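PDB 2YXH: MazG-related protein from Thermotoga maritima, which is of unknown cellular function but binds magnesium ions and probably acts as a nucleoside triphosphate diphosphatase. Local coordinates for residues L6-I9 and E10-R14; A32-I35 and E36-A39; L47-L50 and E51-G55. The protein carries 1 engineered substitution. All coordinates share one frame; numbering follows the deposited sequence.

Contact 1: L6-I9 and E10-R14; sequences LEII and ERSLR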
loop_
_atom_site.group_PDB
_atom_site.type_symbol
_atom_site.label_atom_id
_atom_site.label_comp_id
_atom_site.label_asym_id
_atom_site.label_seq_id
_atom_site.Cartn_x
_atom_site.Cartn_y
_atom_site.Cartn_z
ATOM N N LEU A 6 -5.551 3.733 -9.390
ATOM C CA LEU A 6 -4.399 4.435 -9.934
ATOM C C LEU A 6 -4.766 5.625 -10.817
ATOM O O LEU A 6 -3.993 6.543 -10.974
ATOM C CB LEU A 6 -3.516 3.469 -10.684
ATOM C CG LEU A 6 -2.839 2.353 -9.919
ATOM C CD1 LEU A 6 -2.537 1.203 -10.886
ATOM C CD2 LEU A 6 -1.543 2.877 -9.317
ATOM N N GLU A 7 -5.959 5.550 -11.420
ATOM C CA GLU A 7 -6.495 6.607 -12.264
ATOM C C GLU A 7 -6.859 7.711 -11.329
ATOM O O GLU A 7 -6.609 8.899 -11.626
ATOM C CB GLU A 7 -7.731 6.141 -13.070
ATOM C CG GLU A 7 -7.422 4.962 -14.048
ATOM C CD GLU A 7 -8.684 4.256 -14.633
ATOM O OE1 GLU A 7 -9.340 4.842 -15.543
ATOM O OE2 GLU A 7 -9.029 3.110 -14.205
ATOM N N ILE A 8 -7.422 7.322 -10.184
ATOM C CA ILE A 8 -7.762 8.293 -9.163
ATOM C C ILE A 8 -6.540 9.073 -8.678
ATOM O O ILE A 8 -6.515 10.320 -8.675
ATOM C CB ILE A 8 -8.543 7.664 -8.029
ATOM C CG1 ILE A 8 -9.986 7.505 -8.487
ATOM C CG2 ILE A 8 -8.432 8.490 -6.735
ATOM C CD1 ILE A 8 -10.966 7.907 -7.464
ATOM N N ILE A 9 -5.522 8.325 -8.319
ATOM C CA ILE A 9 -4.280 8.881 -7.915
ATOM C C ILE A 9 -3.782 9.745 -9.098
ATOM O O ILE A 9 -3.404 10.872 -8.886
ATOM C CB ILE A 9 -3.261 7.745 -7.585
ATOM C CG1 ILE A 9 -3.732 6.780 -6.499
ATOM C CG2 ILE A 9 -1.894 8.283 -7.321
ATOM C CD1 ILE A 9 -3.644 7.305 -5.166
ATOM N N GLU A 10 -3.844 9.275 -10.367
ATOM C CA GLU A 10 -3.345 10.199 -11.451
ATOM C C GLU A 10 -4.115 11.530 -11.473
ATOM O O GLU A 10 -3.507 12.643 -11.626
ATOM C CB GLU A 10 -3.259 9.607 -12.871
ATOM C CG GLU A 10 -2.889 10.758 -13.934
ATOM C CD GLU A 10 -1.367 11.316 -13.929
ATOM O OE1 GLU A 10 -0.456 10.595 -13.401
ATOM O OE2 GLU A 10 -1.086 12.458 -14.474
ATOM N N ARG A 11 -5.440 11.436 -11.283
ATOM C CA ARG A 11 -6.290 12.620 -11.364
ATOM C C ARG A 11 -5.923 13.555 -10.213
ATOM O O ARG A 11 -5.972 14.746 -10.368
ATOM C CB ARG A 11 -7.764 12.241 -11.238
ATOM C CG ARG A 11 -8.331 11.687 -12.535
ATOM C CD ARG A 11 -9.722 11.156 -12.282
ATOM N NE ARG A 11 -10.243 10.649 -13.529
ATOM C CZ ARG A 11 -10.658 11.444 -14.508
ATOM N NH1 ARG A 11 -10.671 12.766 -14.340
ATOM N NH2 ARG A 11 -11.061 10.895 -15.652
ATOM N N SER A 12 -5.562 12.996 -9.088
ATOM C CA SER A 12 -5.156 13.854 -7.928
ATOM C C SER A 12 -3.827 14.605 -8.125
ATOM O O SER A 12 -3.628 15.711 -7.599
ATOM C CB SER A 12 -4.961 12.943 -6.739
ATOM O OG SER A 12 -6.177 12.337 -6.291
ATOM N N LEU A 13 -2.879 13.959 -8.796
ATOM C CA LEU A 13 -1.608 14.604 -9.100
ATOM C C LEU A 13 -1.913 15.790 -9.986
ATOM O O LEU A 13 -1.369 16.880 -9.773
ATOM C CB LEU A 13 -0.656 13.629 -9.809
ATOM C CG LEU A 13 -0.013 12.692 -8.778
ATOM C CD1 LEU A 13 0.713 11.505 -9.466
ATOM C CD2 LEU A 13 0.818 13.466 -7.707
ATOM N N ARG A 14 -2.830 15.574 -10.939
ATOM C CA ARG A 14 -3.107 16.562 -11.922
ATOM C C ARG A 14 -4.002 17.682 -11.508
ATOM O O ARG A 14 -3.946 18.749 -12.136
ATOM C CB ARG A 14 -3.654 15.939 -13.164
ATOM C CG ARG A 14 -2.532 15.564 -14.133
ATOM C CD ARG A 14 -3.128 15.106 -15.499
ATOM N NE ARG A 14 -4.278 14.159 -15.421
ATOM C CZ ARG A 14 -5.570 14.435 -15.716
ATOM N NH1 ARG A 14 -5.970 15.687 -16.101
ATOM N NH2 ARG A 14 -6.477 13.432 -15.610
#

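Contact 2: A32-I35 and E36-A39; sequences ASEI and EEVA. With MG (magnesium ion), chain D; MG (magnesium ion), chain C.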
loop_
_atom_site.group_PDB
_atom_site.type_symbol
_atom_site.label_atom_id
_atom_site.label_comp_id
_atom_site.label_asym_id
_atom_site.label_seq_id
_atom_site.Cartn_x
_atom_site.Cartn_y
_atom_site.Cartn_z
ATOM N N ALA A 32 0.552 5.866 8.417
ATOM C CA ALA A 32 0.752 5.245 9.722
ATOM C C ALA A 32 -0.558 5.343 10.439
ATOM O O ALA A 32 -0.926 4.413 11.189
ATOM C CB ALA A 32 1.887 5.894 10.519
ATOM N N SER A 33 -1.324 6.395 10.176
ATOM C CA SER A 33 -2.639 6.474 10.797
ATOM C C SER A 33 -3.616 5.417 10.374
ATOM O O SER A 33 -4.314 4.887 11.235
ATOM C CB SER A 33 -3.271 7.853 10.678
ATOM O OG SER A 33 -4.618 7.827 11.131
ATOM N N GLU A 34 -3.699 5.113 9.037
ATOM C CA GLU A 34 -4.660 4.130 8.610
ATOM C C GLU A 34 -4.293 2.764 9.104
ATOM O O GLU A 34 -5.156 1.928 9.241
ATOM C CB GLU A 34 -4.731 3.992 7.061
ATOM C CG GLU A 34 -5.080 5.198 6.380
ATOM C CD GLU A 34 -6.532 5.586 6.606
ATOM O OE1 GLU A 34 -7.320 4.724 7.087
ATOM O OE2 GLU A 34 -6.904 6.737 6.245
ATOM N N ILE A 35 -3.004 2.494 9.173
ATOM C CA ILE A 35 -2.491 1.293 9.792
ATOM C C ILE A 35 -3.138 1.138 11.186
ATOM O O ILE A 35 -3.515 0.042 11.586
ATOM C CB ILE A 35 -0.960 1.440 10.059
ATOM C CG1 ILE A 35 -0.153 1.100 8.855
ATOM C CG2 ILE A 35 -0.486 0.520 11.250
ATOM C CD1 ILE A 35 1.296 1.297 9.119
ATOM N N GLU A 36 -3.260 2.219 11.932
ATOM C CA GLU A 36 -3.916 2.115 13.229
ATOM C C GLU A 36 -5.406 1.837 13.104
ATOM O O GLU A 36 -5.977 1.082 13.892
ATOM C CB GLU A 36 -3.695 3.363 14.069
ATOM C CG GLU A 36 -2.171 3.620 14.441
ATOM C CD GLU A 36 -1.493 2.510 15.338
ATOM O OE1 GLU A 36 -2.140 1.554 15.849
ATOM O OE2 GLU A 36 -0.272 2.615 15.561
ATOM N N GLU A 37 -6.060 2.383 12.073
ATOM C CA GLU A 37 -7.456 2.065 11.896
ATOM C C GLU A 37 -7.604 0.608 11.580
ATOM O O GLU A 37 -8.567 -0.012 11.982
ATOM C CB GLU A 37 -8.130 2.983 10.922
ATOM C CG GLU A 37 -7.941 4.467 11.303
ATOM C CD GLU A 37 -8.708 5.389 10.365
ATOM O OE1 GLU A 37 -9.153 6.421 10.853
ATOM O OE2 GLU A 37 -8.910 5.097 9.144
ATOM N N VAL A 38 -6.611 0.015 10.933
ATOM C CA VAL A 38 -6.751 -1.376 10.497
ATOM C C VAL A 38 -6.596 -2.267 11.777
ATOM O O VAL A 38 -7.420 -3.172 12.074
ATOM C CB VAL A 38 -5.685 -1.745 9.410
ATOM C CG1 VAL A 38 -5.565 -3.197 9.292
ATOM C CG2 VAL A 38 -6.092 -1.141 8.048
ATOM N N ALA A 39 -5.548 -1.991 12.528
ATOM C CA ALA A 39 -5.310 -2.656 13.806
ATOM C C ALA A 39 -6.548 -2.584 14.688
ATOM O O ALA A 39 -7.014 -3.588 15.166
ATOM C CB ALA A 39 -4.166 -2.070 14.443
HETATM MG MG MG D . -9.539 4.896 7.260
HETATM MG MG MG C . -6.139 8.268 5.138
HETATM O O HOH W 1 0.660 3.030 12.670
HETATM O O HOH W 2 -5.027 8.458 6.778
HETATM O O HOH W 3 -7.450 9.541 6.300
HETATM O O HOH W 4 -5.195 10.055 4.614
HETATM O O HOH W 5 -7.413 8.032 3.457
HETATM O O HOH W 6 -11.683 5.199 8.085
#

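Contact 3: L47-L50 and E51-G55; sequences LANL and EEEIG. With MG (magnesium ion), chain D.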
loop_
_atom_site.group_PDB
_atom_site.type_symbol
_atom_site.label_atom_id
_atom_site.label_comp_id
_atom_site.label_asym_id
_atom_site.label_seq_id
_atom_site.Cartn_x
_atom_site.Cartn_y
_atom_site.Cartn_z
ATOM N N LEU A 47 -15.776 -6.497 10.510
ATOM C CA LEU A 47 -15.382 -6.894 9.210
ATOM C C LEU A 47 -15.636 -5.808 8.129
ATOM O O LEU A 47 -14.824 -5.644 7.163
ATOM C CB LEU A 47 -16.084 -8.201 8.860
ATOM C CG LEU A 47 -15.855 -9.447 9.689
ATOM C CD1 LEU A 47 -16.533 -10.547 8.969
ATOM C CD2 LEU A 47 -14.303 -9.655 9.847
ATOM N N ALA A 48 -16.786 -5.111 8.252
ATOM C CA ALA A 48 -17.138 -3.983 7.335
ATOM C C ALA A 48 -16.119 -2.854 7.487
ATOM O O ALA A 48 -15.743 -2.234 6.495
ATOM C CB ALA A 48 -18.495 -3.429 7.636
ATOM N N ASN A 49 -15.655 -2.606 8.725
ATOM C CA ASN A 49 -14.711 -1.543 8.935
ATOM C C ASN A 49 -13.349 -2.033 8.481
ATOM O O ASN A 49 -12.585 -1.270 7.934
ATOM C CB ASN A 49 -14.658 -1.104 10.406
ATOM C CG ASN A 49 -13.692 0.106 10.633
ATOM O OD1 ASN A 49 -13.831 1.189 10.012
ATOM N ND2 ASN A 49 -12.764 -0.051 11.558
ATOM N N LEU A 50 -13.047 -3.329 8.690
ATOM C CA LEU A 50 -11.723 -3.843 8.310
ATOM C C LEU A 50 -11.618 -3.616 6.775
ATOM O O LEU A 50 -10.580 -3.169 6.290
ATOM C CB LEU A 50 -11.485 -5.305 8.750
ATOM C CG LEU A 50 -10.096 -5.899 8.411
ATOM C CD1 LEU A 50 -8.850 -5.126 8.787
ATOM C CD2 LEU A 50 -10.065 -7.316 8.999
ATOM N N GLU A 51 -12.733 -3.858 6.072
ATOM C CA GLU A 51 -12.711 -3.756 4.654
ATOM C C GLU A 51 -12.525 -2.290 4.185
ATOM O O GLU A 51 -11.739 -2.030 3.307
ATOM C CB GLU A 51 -13.980 -4.314 4.065
ATOM C CG GLU A 51 -14.122 -4.077 2.597
ATOM C CD GLU A 51 -15.521 -4.506 2.140
ATOM O OE1 GLU A 51 -16.470 -3.773 2.489
ATOM O OE2 GLU A 51 -15.687 -5.556 1.458
ATOM N N GLU A 52 -13.237 -1.362 4.772
ATOM C CA GLU A 52 -12.927 -0.002 4.652
ATOM C C GLU A 52 -11.464 0.377 4.898
ATOM O O GLU A 52 -10.878 1.006 4.074
ATOM C CB GLU A 52 -13.871 0.840 5.504
ATOM C CG GLU A 52 -13.761 2.437 5.228
ATOM C CD GLU A 52 -14.023 3.358 6.499
ATOM O OE1 GLU A 52 -14.735 2.918 7.438
ATOM O OE2 GLU A 52 -13.550 4.530 6.511
ATOM N N GLU A 53 -10.905 0.128 6.083
ATOM C CA GLU A 53 -9.582 0.536 6.325
ATOM C C GLU A 53 -8.530 -0.141 5.381
ATOM O O GLU A 53 -7.491 0.463 5.072
ATOM C CB GLU A 53 -9.277 0.238 7.794
ATOM C CG GLU A 53 -10.440 0.786 8.697
ATOM C CD GLU A 53 -10.586 2.316 8.556
ATOM O OE1 GLU A 53 -9.685 2.977 7.990
ATOM O OE2 GLU A 53 -11.613 2.887 8.971
ATOM N N ILE A 54 -8.724 -1.412 5.050
ATOM C CA ILE A 54 -7.799 -2.023 4.046
ATOM C C ILE A 54 -7.750 -1.110 2.785
ATOM O O ILE A 54 -6.682 -0.724 2.281
ATOM C CB ILE A 54 -8.179 -3.470 3.720
ATOM C CG1 ILE A 54 -7.895 -4.351 4.987
ATOM C CG2 ILE A 54 -7.276 -3.993 2.561
ATOM C CD1 ILE A 54 -6.413 -4.368 5.439
ATOM N N GLY A 55 -8.938 -0.714 2.312
ATOM C CA GLY A 55 -8.928 0.168 1.168
ATOM C C GLY A 55 -8.241 1.510 1.454
ATOM O O GLY A 55 -7.376 1.956 0.679
HETATM MG MG MG D . -9.539 4.896 7.260
HETATM O O HOH W 7 -17.404 -2.194 4.325
HETATM O O HOH W 6 -11.683 5.199 8.085
HETATM O O HOH W 8 -9.385 7.135 6.876
#

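Contact 1: L6-I9 and E10-R14
Arg11 stands out from the helix, the first carbons of its side chain passing the carbonyl oxygens of Glu7 and Ile8. Arg11 CB is 3.4 Å from Ile8 O. CG lies beside the backbone N (chi1 -79°), and this puts Arg11 CG 3.4 Å from Glu7 O. Arg11 CD passes Glu7 O at 3.9 Å. From CG to NE the chain is extended, and the guanidinium stands oblique to Glu7 O. The carboxylate of Glu7 does not pair with it: Glu7 OE1 is 6.2 Å from Arg11 NE. At the tip, NH1 bonds instead to the carbonyl oxygen of Leu94 of the second subunit. Residues 6-14 make about two and a half turns of helix 2-15 in this all-helical MazG-type fold, joined by i to i+4 backbone bonds. Ser12 adds a second bond to this pattern. Ile8 O accepts Ser12 N at 2.9 Å in the carbonyl plane. Ile8 O also accepts Ser12 OG at 3.1 Å, from 42° above that plane. The buried hydroxyl thereby finds an acceptor for its hydrogen within its own helix. Ile9 is buried against helix 47-72, where it meets Tyr59, Leu63 and Ala66. Leu13 packs on Gln69 and Leu19.

Contact 2: A32-I35 and E36-A39
Glu34 and Glu37 sit one turn apart on helix 24-43 and bring their carboxylates to the same magnesium ion. Glu34 OE1 binds it at 2.2 Å and Glu37 OE2 at 2.0 Å. The two oxygens, Glu34 OE1 and Glu37 OE2, are 2.6 Å apart. The metal between them probably offsets the repulsion of like charges. The carboxylate planes are turned 83° against each other. Glu34 reaches the ion with a chain bent at chi2 (-71°), whereas Glu37 arrives with its chain extended beyond CG (chi2 -176°). The second oxygen of Glu34 is also used: Glu34 OE2 binds the other magnesium at 2.0 Å, so this carboxylate bridges two ions. Four waters and Asp60 complete the second site.

This is the tight side. Val38 lies in the seam with helix 47-72, with Val38 CG2 3.4 Å from Glu34 O, and packs on Leu50, Glu53 and Ile54. Ile35 is buried as well, against Ile35 of the second subunit. The backbone bond from Ala39 N to Ile35 O is almost straight at the hydrogen.

The solvent side is looser. Glu36 is exposed and makes no direct side-chain bond to residues 32-35. A water links it instead to the turn before, donating to Ala32 O at 2.6 Å and to Glu36 OE2 at 3.1 Å. Ser33 is also exposed on this contact.

Glu53 and Asp56 complete the protein ligands of the first ion. The spacing of Glu34 and Glu37 on one helix, then Glu53 and Asp56 on the next, is the ExxE...ExxD metal-binding motif of the MazG family of all-alpha pyrophosphohydrolases.

Contact 3: L47-L50 and E51-G55
Glu53 folds back over the carbonyl of Asn49, one turn earlier on helix 47-72, on its way to a magnesium ion. The metal bond itself runs from Glu53 OE1, at 2.1 Å. CG stands beside the backbone N (chi1 -48°), which sets Glu53 CG 3.1 Å from Asn49 O. The bend at chi2 (-61°) then turns the carboxylate to the ion. The Asn49 side chain crosses that of Glu53 at a slant, Asn49 CG 3.8 Å from Glu53 CG, with the amide and carboxylate planes 67° apart.

Waters extend the polar network. One water bound to the ion donates to Glu53 OE2 at 2.5 Å and to Glu52 OE2 at 2.5 Å. Glu52 is thus a second-shell residue, linked to the ion by this water. Another water donates to both Ala48 O and Glu51 OE1, tying a side chain to the turn before it.

Glu53 and Asp56 form the ExxD half of the metal-binding motif in this MazG-type helical fold. Glu34 and Glu37 of helix 24-43 supply the other half.

Two ionic links leave the helix, both to the second subunit. Glu52 OE2 makes a salt bridge with Lys86 there, and Glu51 OE1 makes one with Lys82. These lysines probably balance part of the negative charge gathered on this run of three glutamates.

Apolar packing lies on another face. Leu50 and Ile54 point the same way, side by side, with Leu50 CD1 4.0 Å from Ile54 CG1. Leu50 continues onto Val38 and Val42 of helix 24-43, while Ile54 meets Ala68 of the second subunit.

Backbone bonds from i+4 to i join the successive turns. Ile54 N donates to Leu50 O at 2.8 Å, and Glu53 N to Asn49 O at 2.9 Å.

How the contacts relate
All three contacts are short runs within a single helix, a little over two turns each. Each has a buried face toward a neighbouring helix or the second subunit and an exposed polar face. Contacts 2 and 3 lie on consecutive helices, 24-43 and 47-72, with centres about 11 Å apart. They share a magnesium ion and one of its waters. Contact 1 stands apart on helix 2-15, its centre about 23 Å from that of contact 2 and about 22 Å from that of contact 3. It lacks metal and relies on backbone bonds, buried isoleucines and an arginine that reaches the partner subunit. Contact 3 instead pairs Glu51 and Glu52 with lysines of the second subunit.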